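Local atomic coordinates of intracellular protease/amidase (Salmonella enterica subsp. enterica serovar Typhimurium, PDB entry 4K2H), a protein that is of uncertain function but binds zinc and, as a member of the DJ-1/PfpI family, may act as a peptidase. Residues A[122-127]-A[137-142]; A[10-15]-A[80-85]; A[34-39]-A[53-58]; A[57-62]-A[86-91]. The protein carries 1 engineered substitution. All coordinates share one frame; numbering follows the deposited sequence.

Contact 1 of 4, residues A[122-127]-A[137-142]; sequences RRYVCS and GVYVDA
The Y124 ring leans toward the partner strand, with Y139 CA over its face: Y139 CA sits 4.2 Å from the centroid of the Y124 ring, 26° off the normal, a CH-pi contact. The Y124 ring gets there because its CG is wedged between the backbone N and the carbonyl carbon (chi1 76°). G137 C and V138 N lie at the ring's edge, near its plane, G137 bringing no side chain to this place. Farther out, Y124 OH meets a water at 2.6 Å. The Y139 side chain crosses that of Y124 at about a right angle and carries its own ring along 122-127, where CE1 packs 4.0 Å from V125 CG2 and C126 SG makes an oblique sulfur-aromatic contact. A second water accepts a bond from Y139 OH, while W131 stacks on the Y139 ring. On the face that carries R123 and V138, the R123 chain also runs alongside V140, with R123 CB 3.9 Å from V140 CG2. Three backbone bonds zip the pair: V138 N to R122 O, almost straight at 178°, Y124 N to V138 O, and V140 N to Y124 O at 2.8 Å. With bridges R123-V138 and Y124-Y139, this is the bonding pattern of a short two-stranded parallel sheet, here separate from the five-stranded central sheet.

Contact 2 of 4, residues A[10-15]-A[80-85]; sequences LLAPGF and ANLAAN
N81, on the last turn of helix 76-83, reaches across to P13 with its side-chain amide: N81 ND2 donates to P13 O at 2.8 Å. The N-H points fairly well at its target (153°), and the acceptor lies close to the plane of the N81 amide, but seen from P13 the donor stands above the carbonyl plane rather than on a lone pair. With CG beside its own backbone N (chi1 -70°), the N81 side chain crosses the proline ring at about a right angle, and ND2 also comes within 3.8 Å of P13 CB. Its CB rests against A12 CB at 3.9 Å, so a single residue gives the loop after the strand both an apolar and a polar contact. The carbonyl it grips belongs to a type II beta turn, A12 to F15, closed by the F15 N to A12 O bond; G14 takes the positive-phi position of that turn. This is the loop that leaves the first strand of the parallel alpha/beta sandwich of the DJ-1/PfpI fold and leads to the zinc ligands E16 and E17. One residue on, L82 sends a single methyl, CD2, between L10 of the strand and A12 just after it, 3.8 Å from A12 CB and 4.0 Å from L10 CB. V88 of the next helix and C39 also touch the L82 side chain. Past the helix end, N85 caps helix 86-97 through OD1 to A87 N, while its ND2 bonds C39 O just past the end of strand 33-38.

Contact 3 of 4, residues A[34-39]-A[53-58]; sequences VETLAC and MVADST
T36 and D56 meet with their side chains crossing at about a right angle, joined by a pair of bonds running in opposite directions. D56 OD2 accepts the backbone N-H of T36 at 3.0 Å, met on its anti side and 31° out of the carboxylate plane. In return D56 N donates to T36 OG1 at 2.7 Å, a hydroxyl placed for this by lying between its own backbone N and carbonyl carbon (chi1 53°). A water bonded to T36 OG1 donates to V54 O. R28 of helix 17-29 forms a salt bridge with D56 OD2, which probably helps to balance its charge. E35 crosses D56 at a slant, CG 4.1 Å from D56 CB, and sends its carboxylate to R62. Beyond D56 the chain turns into edge strand 57-58, which runs parallel to 33-38 in the five-stranded sheet of the DJ-1/PfpI alpha/beta sandwich: S57 N bonds T36 O, and A38 N bonds S57 O at 3.0 Å. On one face of this pair L37 CD2 packs 3.8 Å from S57 CB. A38 CB, on the face it shares with T58, packs 4.0 Å from A55 CB of the preceding loop.

Contact 4 of 4, residues A[57-62]-A[86-91]; sequences STLSER and PAVIAF
L59 is the bump and the start of helix 86-97 the hollow, where a helix covering one face of the parallel sheet of the DJ-1/PfpI alpha/beta sandwich meets the turn after its edge strand. Just after strand 57-58 a 3-10 segment directs the leucine toward the helix, and its two methyls part company. CD2 enters the dip formed by A87 and V88, 3.7 Å from V88 CG2 and 4.2 Å from A87 CB; here the leucine and valine side chains cross at about a right angle. CD1 instead settles over the middle of the F91 ring, 3.9 Å from the centroid and only 10° off its normal, a CH-pi contact. A87 and F91 are one helical turn apart, and the forked end of L59 bridges that interval. The F91 ring is swung out from the helix with CG opposite the backbone N (chi1 -172°), and L10 and L37 of the sheet touch it too. R62 turns its CB toward the ring, 4.3 Å from F91 CE1, but its guanidinium leads off to a salt bridge with E35 and donates through NH2 to E61 O. The backbone carbonyl of R62 comes in at the edge of the F91 ring, near its plane, with O 3.7 Å from CE1.

How the contacts relate
From the N terminus, strand 6-11 leads into 10-15, whose partner 80-85 comes much later, so contact 2 closes a long loop. Nested inside that loop, contact 3 closes a short one between strand 33-38 and edge strand 57-58. Contact 4 starts on S57 and T58, where contact 3 ends, and crosses contact 2, because 86-91 lies beyond 80-85. These three touch one another around the central sheet: L11 N bonds L37 O, A38 O bonds L59 N, and L10 packs on L59 and F91. Contact 1 follows in series, closing a nine-residue loop between its segments, about 27 Å from contact 3, centre to centre, on the opposite side of the chain's centre.

Contact 1 of 4, residues A[122-127]-A[137-142]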
loop_
_atom_site.group_PDB
_atom_site.type_symbol
_atom_site.label_atom_id
_atom_site.label_comp_id
_atom_site.label_asym_id
_atom_site.label_seq_id
_atom_site.Cartn_x
_atom_site.Cartn_y
_atom_site.Cartn_z
ATOM N N ARG A 122 14.174 24.989 0.116
ATOM C CA ARG A 122 13.701 24.289 1.311
ATOM C C ARG A 122 14.418 22.986 1.573
ATOM O O ARG A 122 15.011 22.388 0.665
ATOM C CB ARG A 122 12.200 24.072 1.277
ATOM C CG ARG A 122 11.401 25.341 1.568
ATOM C CD ARG A 122 9.931 25.118 1.259
ATOM N NE ARG A 122 9.736 24.814 -0.171
ATOM C CZ ARG A 122 8.557 24.804 -0.780
ATOM N NH1 ARG A 122 7.451 25.103 -0.118
ATOM N NH2 ARG A 122 8.485 24.532 -2.072
ATOM N N ARG A 123 14.388 22.574 2.844
ATOM C CA ARG A 123 14.895 21.267 3.247
ATOM C C ARG A 123 13.920 20.177 2.798
ATOM O O ARG A 123 12.717 20.344 2.908
ATOM C CB ARG A 123 15.105 21.204 4.760
ATOM C CG ARG A 123 16.274 22.075 5.236
ATOM C CD ARG A 123 16.382 22.062 6.750
ATOM N NE ARG A 123 15.219 22.728 7.334
ATOM C CZ ARG A 123 14.219 22.127 7.980
ATOM N NH1 ARG A 123 13.209 22.868 8.445
ATOM N NH2 ARG A 123 14.209 20.805 8.174
ATOM N N TYR A 124 14.464 19.065 2.300
ATOM C CA TYR A 124 13.665 17.997 1.715
ATOM C C TYR A 124 14.500 16.723 1.723
ATOM O O TYR A 124 15.725 16.768 1.890
ATOM C CB TYR A 124 13.263 18.359 0.268
ATOM C CG TYR A 124 14.411 18.195 -0.693
ATOM C CD1 TYR A 124 14.558 17.008 -1.409
ATOM C CD2 TYR A 124 15.410 19.185 -0.818
ATOM C CE1 TYR A 124 15.628 16.798 -2.251
ATOM C CE2 TYR A 124 16.491 18.996 -1.672
ATOM C CZ TYR A 124 16.590 17.788 -2.392
ATOM O OH TYR A 124 17.630 17.533 -3.266
ATOM N N VAL A 125 13.818 15.595 1.552
ATOM C CA VAL A 125 14.448 14.308 1.331
ATOM C C VAL A 125 13.840 13.677 0.088
ATOM O O VAL A 125 12.742 14.017 -0.332
ATOM C CB VAL A 125 14.287 13.367 2.542
ATOM C CG1 VAL A 125 12.844 12.921 2.744
ATOM C CG2 VAL A 125 15.202 12.156 2.427
ATOM N N CYS A 126 14.580 12.763 -0.500
ATOM C CA CYS A 126 14.109 12.020 -1.625
ATOM C C CYS A 126 14.849 10.688 -1.575
ATOM O O CYS A 126 15.690 10.470 -0.689
ATOM C CB CYS A 126 14.423 12.791 -2.907
ATOM S SG CYS A 126 16.189 12.981 -3.199
ATOM N N SER A 127 14.524 9.794 -2.495
ATOM C CA SER A 127 15.153 8.464 -2.531
ATOM C C SER A 127 16.544 8.541 -3.157
ATOM O O SER A 127 16.865 9.519 -3.829
ATOM C CB SER A 127 14.294 7.490 -3.329
ATOM O OG SER A 127 13.928 8.095 -4.558
ATOM N N GLY A 137 17.815 22.905 -3.655
ATOM C CA GLY A 137 17.161 22.552 -2.397
ATOM C C GLY A 137 18.234 22.221 -1.396
ATOM O O GLY A 137 19.422 22.221 -1.741
ATOM N N VAL A 138 17.832 21.948 -0.156
ATOM C CA VAL A 138 18.762 21.404 0.842
ATOM C C VAL A 138 18.393 19.976 1.253
ATOM O O VAL A 138 17.501 19.765 2.076
ATOM C CB VAL A 138 18.846 22.290 2.118
ATOM C CG1 VAL A 138 19.803 21.657 3.121
ATOM C CG2 VAL A 138 19.289 23.700 1.755
ATOM N N TYR A 139 19.110 19.001 0.707
ATOM C CA TYR A 139 18.864 17.602 1.026
ATOM C C TYR A 139 19.178 17.292 2.483
ATOM O O TYR A 139 20.280 17.587 2.946
ATOM C CB TYR A 139 19.731 16.708 0.136
ATOM C CG TYR A 139 19.645 15.240 0.490
ATOM C CD1 TYR A 139 18.581 14.456 0.042
ATOM C CD2 TYR A 139 20.617 14.646 1.252
ATOM C CE1 TYR A 139 18.504 13.113 0.346
ATOM C CE2 TYR A 139 20.560 13.306 1.575
ATOM C CZ TYR A 139 19.498 12.538 1.124
ATOM O OH TYR A 139 19.444 11.206 1.454
ATOM N N VAL A 140 18.216 16.707 3.192
ATOM C CA VAL A 140 18.436 16.166 4.536
ATOM C C VAL A 140 18.115 14.683 4.484
ATOM O O VAL A 140 17.089 14.280 3.896
ATOM C CB VAL A 140 17.524 16.824 5.593
ATOM C CG1 VAL A 140 17.860 16.321 7.008
ATOM C CG2 VAL A 140 17.664 18.340 5.549
ATOM N N ASP A 141 18.993 13.860 5.052
ATOM C CA ASP A 141 18.749 12.416 5.088
ATOM C C ASP A 141 17.986 12.065 6.334
ATOM O O ASP A 141 18.575 11.722 7.341
ATOM C CB ASP A 141 20.037 11.593 5.006
ATOM C CG ASP A 141 19.763 10.083 4.935
ATOM O OD1 ASP A 141 18.573 9.650 4.952
ATOM O OD2 ASP A 141 20.737 9.312 4.844
ATOM N N ALA A 142 16.661 12.144 6.252
ATOM C CA ALA A 142 15.777 11.683 7.323
ATOM C C ALA A 142 14.545 11.005 6.714
ATOM O O ALA A 142 14.196 11.277 5.571
ATOM C CB ALA A 142 15.356 12.852 8.194
HETATM O O HOH W 1 19.591 19.282 -3.241
HETATM O O HOH W 2 17.987 9.743 -0.398
#

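Contact 2 of 4, residues A[10-15]-A[80-85]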
loop_
_atom_site.group_PDB
_atom_site.type_symbol
_atom_site.label_atom_id
_atom_site.label_comp_id
_atom_site.label_asym_id
_atom_site.label_seq_id
_atom_site.Cartn_x
_atom_site.Cartn_y
_atom_site.Cartn_z
ATOM N N LEU A 10 -2.002 12.762 -6.389
ATOM C CA LEU A 10 -1.870 12.807 -7.840
ATOM C C LEU A 10 -1.364 11.466 -8.341
ATOM O O LEU A 10 -0.372 10.927 -7.848
ATOM C CB LEU A 10 -0.916 13.926 -8.288
ATOM C CG LEU A 10 -1.250 15.336 -7.795
ATOM C CD1 LEU A 10 -0.377 16.352 -8.496
ATOM C CD2 LEU A 10 -2.707 15.694 -7.992
ATOM N N LEU A 11 -2.049 10.953 -9.351
ATOM C CA LEU A 11 -1.734 9.647 -9.900
ATOM C C LEU A 11 -1.359 9.740 -11.376
ATOM O O LEU A 11 -2.231 9.784 -12.218
ATOM C CB LEU A 11 -2.916 8.696 -9.716
ATOM C CG LEU A 11 -3.380 8.383 -8.299
ATOM C CD1 LEU A 11 -4.435 7.280 -8.327
ATOM C CD2 LEU A 11 -2.235 7.999 -7.359
ATOM N N ALA A 12 -0.070 9.723 -11.689
ATOM C CA ALA A 12 0.370 9.709 -13.083
ATOM C C ALA A 12 0.677 8.258 -13.513
ATOM O O ALA A 12 0.840 7.392 -12.659
ATOM C CB ALA A 12 1.589 10.595 -13.259
ATOM N N PRO A 13 0.769 7.987 -14.830
ATOM C CA PRO A 13 1.087 6.596 -15.210
ATOM C C PRO A 13 2.414 6.193 -14.625
ATOM O O PRO A 13 3.371 6.973 -14.689
ATOM C CB PRO A 13 1.083 6.635 -16.771
ATOM C CG PRO A 13 0.108 7.727 -17.083
ATOM C CD PRO A 13 0.362 8.776 -16.006
ATOM N N GLY A 14 2.472 5.009 -14.015
ATOM C CA GLY A 14 3.686 4.592 -13.325
ATOM C C GLY A 14 3.873 5.040 -11.878
ATOM O O GLY A 14 4.897 4.825 -11.303
ATOM N N PHE A 15 2.862 5.629 -11.283
ATOM C CA PHE A 15 2.910 6.046 -9.878
ATOM C C PHE A 15 3.204 4.844 -9.014
ATOM O O PHE A 15 2.740 3.763 -9.312
ATOM C CB PHE A 15 1.579 6.693 -9.457
ATOM C CG PHE A 15 0.393 5.735 -9.338
ATOM C CD1 PHE A 15 0.009 5.231 -8.107
ATOM C CD2 PHE A 15 -0.352 5.363 -10.452
ATOM C CE1 PHE A 15 -1.077 4.396 -7.960
ATOM C CE2 PHE A 15 -1.434 4.503 -10.333
ATOM C CZ PHE A 15 -1.821 4.047 -9.075
ATOM N N ALA A 80 8.548 11.145 -13.379
ATOM C CA ALA A 80 8.834 11.742 -14.687
ATOM C C ALA A 80 7.563 12.222 -15.379
ATOM O O ALA A 80 7.560 13.285 -15.994
ATOM C CB ALA A 80 9.594 10.760 -15.602
ATOM N N ASN A 81 6.478 11.459 -15.278
ATOM C CA ASN A 81 5.239 11.865 -15.925
ATOM C C ASN A 81 4.581 13.034 -15.166
ATOM O O ASN A 81 4.009 13.927 -15.788
ATOM C CB ASN A 81 4.272 10.691 -16.089
ATOM C CG ASN A 81 4.748 9.669 -17.117
ATOM O OD1 ASN A 81 5.384 10.010 -18.106
ATOM N ND2 ASN A 81 4.422 8.401 -16.883
ATOM N N LEU A 82 4.666 13.063 -13.844
ATOM C CA LEU A 82 4.216 14.285 -13.124
ATOM C C LEU A 82 4.986 15.507 -13.598
ATOM O O LEU A 82 4.387 16.535 -13.897
ATOM C CB LEU A 82 4.388 14.152 -11.602
ATOM C CG LEU A 82 3.433 13.193 -10.906
ATOM C CD1 LEU A 82 3.814 12.970 -9.460
ATOM C CD2 LEU A 82 2.005 13.675 -10.991
ATOM N N ALA A 83 6.312 15.379 -13.683
ATOM C CA ALA A 83 7.203 16.517 -13.987
ATOM C C ALA A 83 6.994 17.070 -15.406
ATOM O O ALA A 83 7.151 18.279 -15.652
ATOM C CB ALA A 83 8.665 16.131 -13.774
ATOM N N ALA A 84 6.587 16.201 -16.319
ATOM C CA ALA A 84 6.401 16.584 -17.723
ATOM C C ALA A 84 5.047 17.227 -18.004
ATOM O O ALA A 84 4.780 17.666 -19.111
ATOM C CB ALA A 84 6.613 15.354 -18.630
ATOM N N ASN A 85 4.201 17.311 -16.995
ATOM C CA ASN A 85 2.832 17.735 -17.177
ATOM C C ASN A 85 2.572 19.146 -16.654
ATOM O O ASN A 85 2.601 19.362 -15.459
ATOM C CB ASN A 85 1.931 16.760 -16.424
ATOM C CG ASN A 85 0.482 17.027 -16.653
ATOM O OD1 ASN A 85 0.084 18.125 -17.023
ATOM N ND2 ASN A 85 -0.320 16.023 -16.440
#

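Contact 3 of 4, residues A[34-39]-A[53-58]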
loop_
_atom_site.group_PDB
_atom_site.type_symbol
_atom_site.label_atom_id
_atom_site.label_comp_id
_atom_site.label_asym_id
_atom_site.label_seq_id
_atom_site.Cartn_x
_atom_site.Cartn_y
_atom_site.Cartn_z
ATOM N N VAL A 34 -10.070 12.330 1.074
ATOM C CA VAL A 34 -9.028 12.101 0.061
ATOM C C VAL A 34 -9.657 12.002 -1.338
ATOM O O VAL A 34 -10.666 11.336 -1.519
ATOM C CB VAL A 34 -8.204 10.834 0.358
ATOM C CG1 VAL A 34 -7.039 10.729 -0.606
ATOM C CG2 VAL A 34 -7.637 10.851 1.777
ATOM N N GLU A 35 -9.093 12.708 -2.306
ATOM C CA GLU A 35 -9.427 12.518 -3.726
ATOM C C GLU A 35 -8.195 12.130 -4.520
ATOM O O GLU A 35 -7.211 12.855 -4.532
ATOM C CB GLU A 35 -10.008 13.784 -4.324
ATOM C CG GLU A 35 -11.498 13.727 -4.573
ATOM C CD GLU A 35 -11.996 14.875 -5.433
ATOM O OE1 GLU A 35 -11.250 15.832 -5.711
ATOM O OE2 GLU A 35 -13.158 14.799 -5.854
ATOM N N THR A 36 -8.240 10.964 -5.150
ATOM C CA THR A 36 -7.201 10.582 -6.099
ATOM C C THR A 36 -7.500 11.326 -7.410
ATOM O O THR A 36 -8.638 11.355 -7.886
ATOM C CB THR A 36 -7.169 9.047 -6.322
ATOM O OG1 THR A 36 -8.461 8.580 -6.684
ATOM C CG2 THR A 36 -6.811 8.347 -5.074
ATOM N N LEU A 37 -6.483 11.961 -7.966
ATOM C CA LEU A 37 -6.639 12.690 -9.197
ATOM C C LEU A 37 -5.654 12.170 -10.227
ATOM O O LEU A 37 -4.437 12.195 -10.008
ATOM C CB LEU A 37 -6.371 14.173 -8.953
ATOM C CG LEU A 37 -7.267 14.847 -7.892
ATOM C CD1 LEU A 37 -6.997 16.351 -7.822
ATOM C CD2 LEU A 37 -8.762 14.612 -8.109
ATOM N N ALA A 38 -6.171 11.738 -11.365
ATOM C CA ALA A 38 -5.328 11.421 -12.504
ATOM C C ALA A 38 -4.926 12.703 -13.211
ATOM O O ALA A 38 -5.601 13.703 -13.098
ATOM C CB ALA A 38 -6.072 10.513 -13.478
ATOM N N CYS A 39 -3.854 12.684 -13.971
ATOM C CA CYS A 39 -3.280 13.960 -14.418
ATOM C C CYS A 39 -3.495 14.356 -15.862
ATOM O O CYS A 39 -3.305 15.520 -16.215
ATOM C CB CYS A 39 -1.810 13.989 -14.046
ATOM S SG CYS A 39 -1.710 13.867 -12.247
ATOM N N MET A 53 -5.905 1.327 -11.498
ATOM C CA MET A 53 -6.804 1.922 -10.524
ATOM C C MET A 53 -7.596 3.040 -11.138
ATOM O O MET A 53 -7.086 3.824 -11.920
ATOM C CB MET A 53 -6.049 2.537 -9.379
ATOM C CG MET A 53 -5.126 1.577 -8.738
ATOM S SD MET A 53 -4.461 2.204 -7.156
ATOM C CE MET A 53 -3.401 0.833 -6.821
ATOM N N VAL A 54 -8.832 3.161 -10.715
ATOM C CA VAL A 54 -9.645 4.255 -11.171
ATOM C C VAL A 54 -9.536 5.410 -10.178
ATOM O O VAL A 54 -10.065 5.316 -9.081
ATOM C CB VAL A 54 -11.104 3.803 -11.309
ATOM C CG1 VAL A 54 -11.951 4.942 -11.826
ATOM C CG2 VAL A 54 -11.192 2.572 -12.207
ATOM N N ALA A 55 -8.879 6.498 -10.585
ATOM C CA ALA A 55 -8.901 7.750 -9.802
ATOM C C ALA A 55 -10.296 8.307 -9.542
ATOM O O ALA A 55 -11.226 8.148 -10.342
ATOM C CB ALA A 55 -8.017 8.826 -10.447
ATOM N N ASP A 56 -10.446 8.986 -8.424
ATOM C CA ASP A 56 -11.722 9.657 -8.120
ATOM C C ASP A 56 -12.073 10.712 -9.180
ATOM O O ASP A 56 -13.235 10.854 -9.588
ATOM C CB ASP A 56 -11.696 10.285 -6.727
ATOM C CG ASP A 56 -11.555 9.256 -5.622
ATOM O OD1 ASP A 56 -12.201 8.216 -5.727
ATOM O OD2 ASP A 56 -10.783 9.453 -4.653
ATOM N N SER A 57 -11.072 11.430 -9.666
ATOM C CA SER A 57 -11.345 12.479 -10.632
ATOM C C SER A 57 -10.065 12.801 -11.369
ATOM O O SER A 57 -9.119 12.020 -11.334
ATOM C CB SER A 57 -11.943 13.693 -9.891
ATOM O OG SER A 57 -12.039 14.838 -10.705
ATOM N N THR A 58 -10.020 13.961 -12.019
ATOM C CA THR A 58 -8.865 14.356 -12.795
ATOM C C THR A 58 -8.503 15.757 -12.443
ATOM O O THR A 58 -9.315 16.504 -11.903
ATOM C CB THR A 58 -9.134 14.293 -14.319
ATOM O OG1 THR A 58 -10.199 15.184 -14.665
ATOM C CG2 THR A 58 -9.520 12.911 -14.749
HETATM O O HOH W 3 -8.946 6.011 -6.561
#

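Contact 4 of 4, residues A[57-62]-A[86-91]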
loop_
_atom_site.group_PDB
_atom_site.type_symbol
_atom_site.label_atom_id
_atom_site.label_comp_id
_atom_site.label_asym_id
_atom_site.label_seq_id
_atom_site.Cartn_x
_atom_site.Cartn_y
_atom_site.Cartn_z
ATOM N N SER A 57 -11.072 11.430 -9.666
ATOM C CA SER A 57 -11.345 12.479 -10.632
ATOM C C SER A 57 -10.065 12.801 -11.369
ATOM O O SER A 57 -9.119 12.020 -11.334
ATOM C CB SER A 57 -11.943 13.693 -9.891
ATOM O OG SER A 57 -12.039 14.838 -10.705
ATOM N N THR A 58 -10.020 13.961 -12.019
ATOM C CA THR A 58 -8.865 14.356 -12.795
ATOM C C THR A 58 -8.503 15.757 -12.443
ATOM O O THR A 58 -9.315 16.504 -11.903
ATOM C CB THR A 58 -9.134 14.293 -14.319
ATOM O OG1 THR A 58 -10.199 15.184 -14.665
ATOM C CG2 THR A 58 -9.520 12.911 -14.749
ATOM N N LEU A 59 -7.267 16.111 -12.762
ATOM C CA LEU A 59 -6.748 17.429 -12.500
ATOM C C LEU A 59 -7.549 18.453 -13.260
ATOM O O LEU A 59 -7.828 19.558 -12.742
ATOM C CB LEU A 59 -5.289 17.483 -12.951
ATOM C CG LEU A 59 -4.227 18.015 -12.029
ATOM C CD1 LEU A 59 -4.401 17.490 -10.620
ATOM C CD2 LEU A 59 -2.881 17.598 -12.602
ATOM N N SER A 60 -7.951 18.075 -14.474
ATOM C CA SER A 60 -8.740 18.960 -15.340
ATOM C C SER A 60 -10.073 19.390 -14.734
ATOM O O SER A 60 -10.570 20.447 -15.070
ATOM C CB SER A 60 -8.974 18.310 -16.699
ATOM O OG SER A 60 -9.740 17.121 -16.550
ATOM N N GLU A 61 -10.638 18.589 -13.829
ATOM C CA GLU A 61 -11.860 18.951 -13.092
ATOM C C GLU A 61 -11.608 19.687 -11.774
ATOM O O GLU A 61 -12.543 19.962 -11.031
ATOM C CB GLU A 61 -12.655 17.682 -12.770
ATOM C CG GLU A 61 -13.188 16.963 -13.996
ATOM C CD GLU A 61 -14.033 17.897 -14.842
ATOM O OE1 GLU A 61 -14.991 18.483 -14.290
ATOM O OE2 GLU A 61 -13.720 18.079 -16.041
ATOM N N ARG A 62 -10.360 20.000 -11.456
ATOM C CA ARG A 62 -10.060 20.568 -10.151
ATOM C C ARG A 62 -9.193 21.801 -10.228
ATOM O O ARG A 62 -8.436 22.099 -9.295
ATOM C CB ARG A 62 -9.375 19.506 -9.298
ATOM C CG ARG A 62 -10.281 18.327 -8.977
ATOM C CD ARG A 62 -11.331 18.747 -7.962
ATOM N NE ARG A 62 -12.192 17.637 -7.556
ATOM C CZ ARG A 62 -13.272 17.245 -8.226
ATOM N NH1 ARG A 62 -13.999 16.244 -7.780
ATOM N NH2 ARG A 62 -13.633 17.847 -9.340
ATOM N N PRO A 86 2.250 20.101 -17.546
ATOM C CA PRO A 86 2.127 21.476 -17.081
ATOM C C PRO A 86 0.941 21.710 -16.161
ATOM O O PRO A 86 0.973 22.596 -15.348
ATOM C CB PRO A 86 1.985 22.262 -18.386
ATOM C CG PRO A 86 1.339 21.299 -19.316
ATOM C CD PRO A 86 2.043 20.009 -19.006
ATOM N N ALA A 87 -0.105 20.898 -16.290
ATOM C CA ALA A 87 -1.226 20.988 -15.390
ATOM C C ALA A 87 -0.824 20.588 -13.982
ATOM O O ALA A 87 -1.315 21.162 -13.020
ATOM C CB ALA A 87 -2.376 20.140 -15.871
ATOM N N VAL A 88 0.090 19.634 -13.864
ATOM C CA VAL A 88 0.651 19.273 -12.558
ATOM C C VAL A 88 1.461 20.438 -11.964
ATOM O O VAL A 88 1.289 20.807 -10.808
ATOM C CB VAL A 88 1.540 18.019 -12.634
ATOM C CG1 VAL A 88 2.247 17.786 -11.292
ATOM C CG2 VAL A 88 0.708 16.802 -13.024
ATOM N N ILE A 89 2.336 21.020 -12.776
ATOM C CA ILE A 89 3.173 22.114 -12.307
ATOM C C ILE A 89 2.259 23.267 -11.843
ATOM O O ILE A 89 2.452 23.790 -10.749
ATOM C CB ILE A 89 4.150 22.593 -13.385
ATOM C CG1 ILE A 89 5.041 21.438 -13.918
ATOM C CG2 ILE A 89 4.959 23.771 -12.882
ATOM C CD1 ILE A 89 5.505 20.379 -12.936
ATOM N N ALA A 90 1.242 23.618 -12.633
ATOM C CA ALA A 90 0.314 24.695 -12.228
ATOM C C ALA A 90 -0.445 24.392 -10.946
ATOM O O ALA A 90 -0.688 25.304 -10.145
ATOM C CB ALA A 90 -0.692 25.027 -13.327
ATOM N N PHE A 91 -0.887 23.140 -10.796
ATOM C CA PHE A 91 -1.659 22.729 -9.629
ATOM C C PHE A 91 -0.810 22.804 -8.369
ATOM O O PHE A 91 -1.237 23.336 -7.343
ATOM C CB PHE A 91 -2.127 21.295 -9.832
ATOM C CG PHE A 91 -3.090 20.784 -8.799
ATOM C CD1 PHE A 91 -4.457 21.010 -8.928
ATOM C CD2 PHE A 91 -2.651 19.989 -7.764
ATOM C CE1 PHE A 91 -5.376 20.465 -8.034
ATOM C CE2 PHE A 91 -3.558 19.466 -6.836
ATOM C CZ PHE A 91 -4.928 19.692 -6.989
#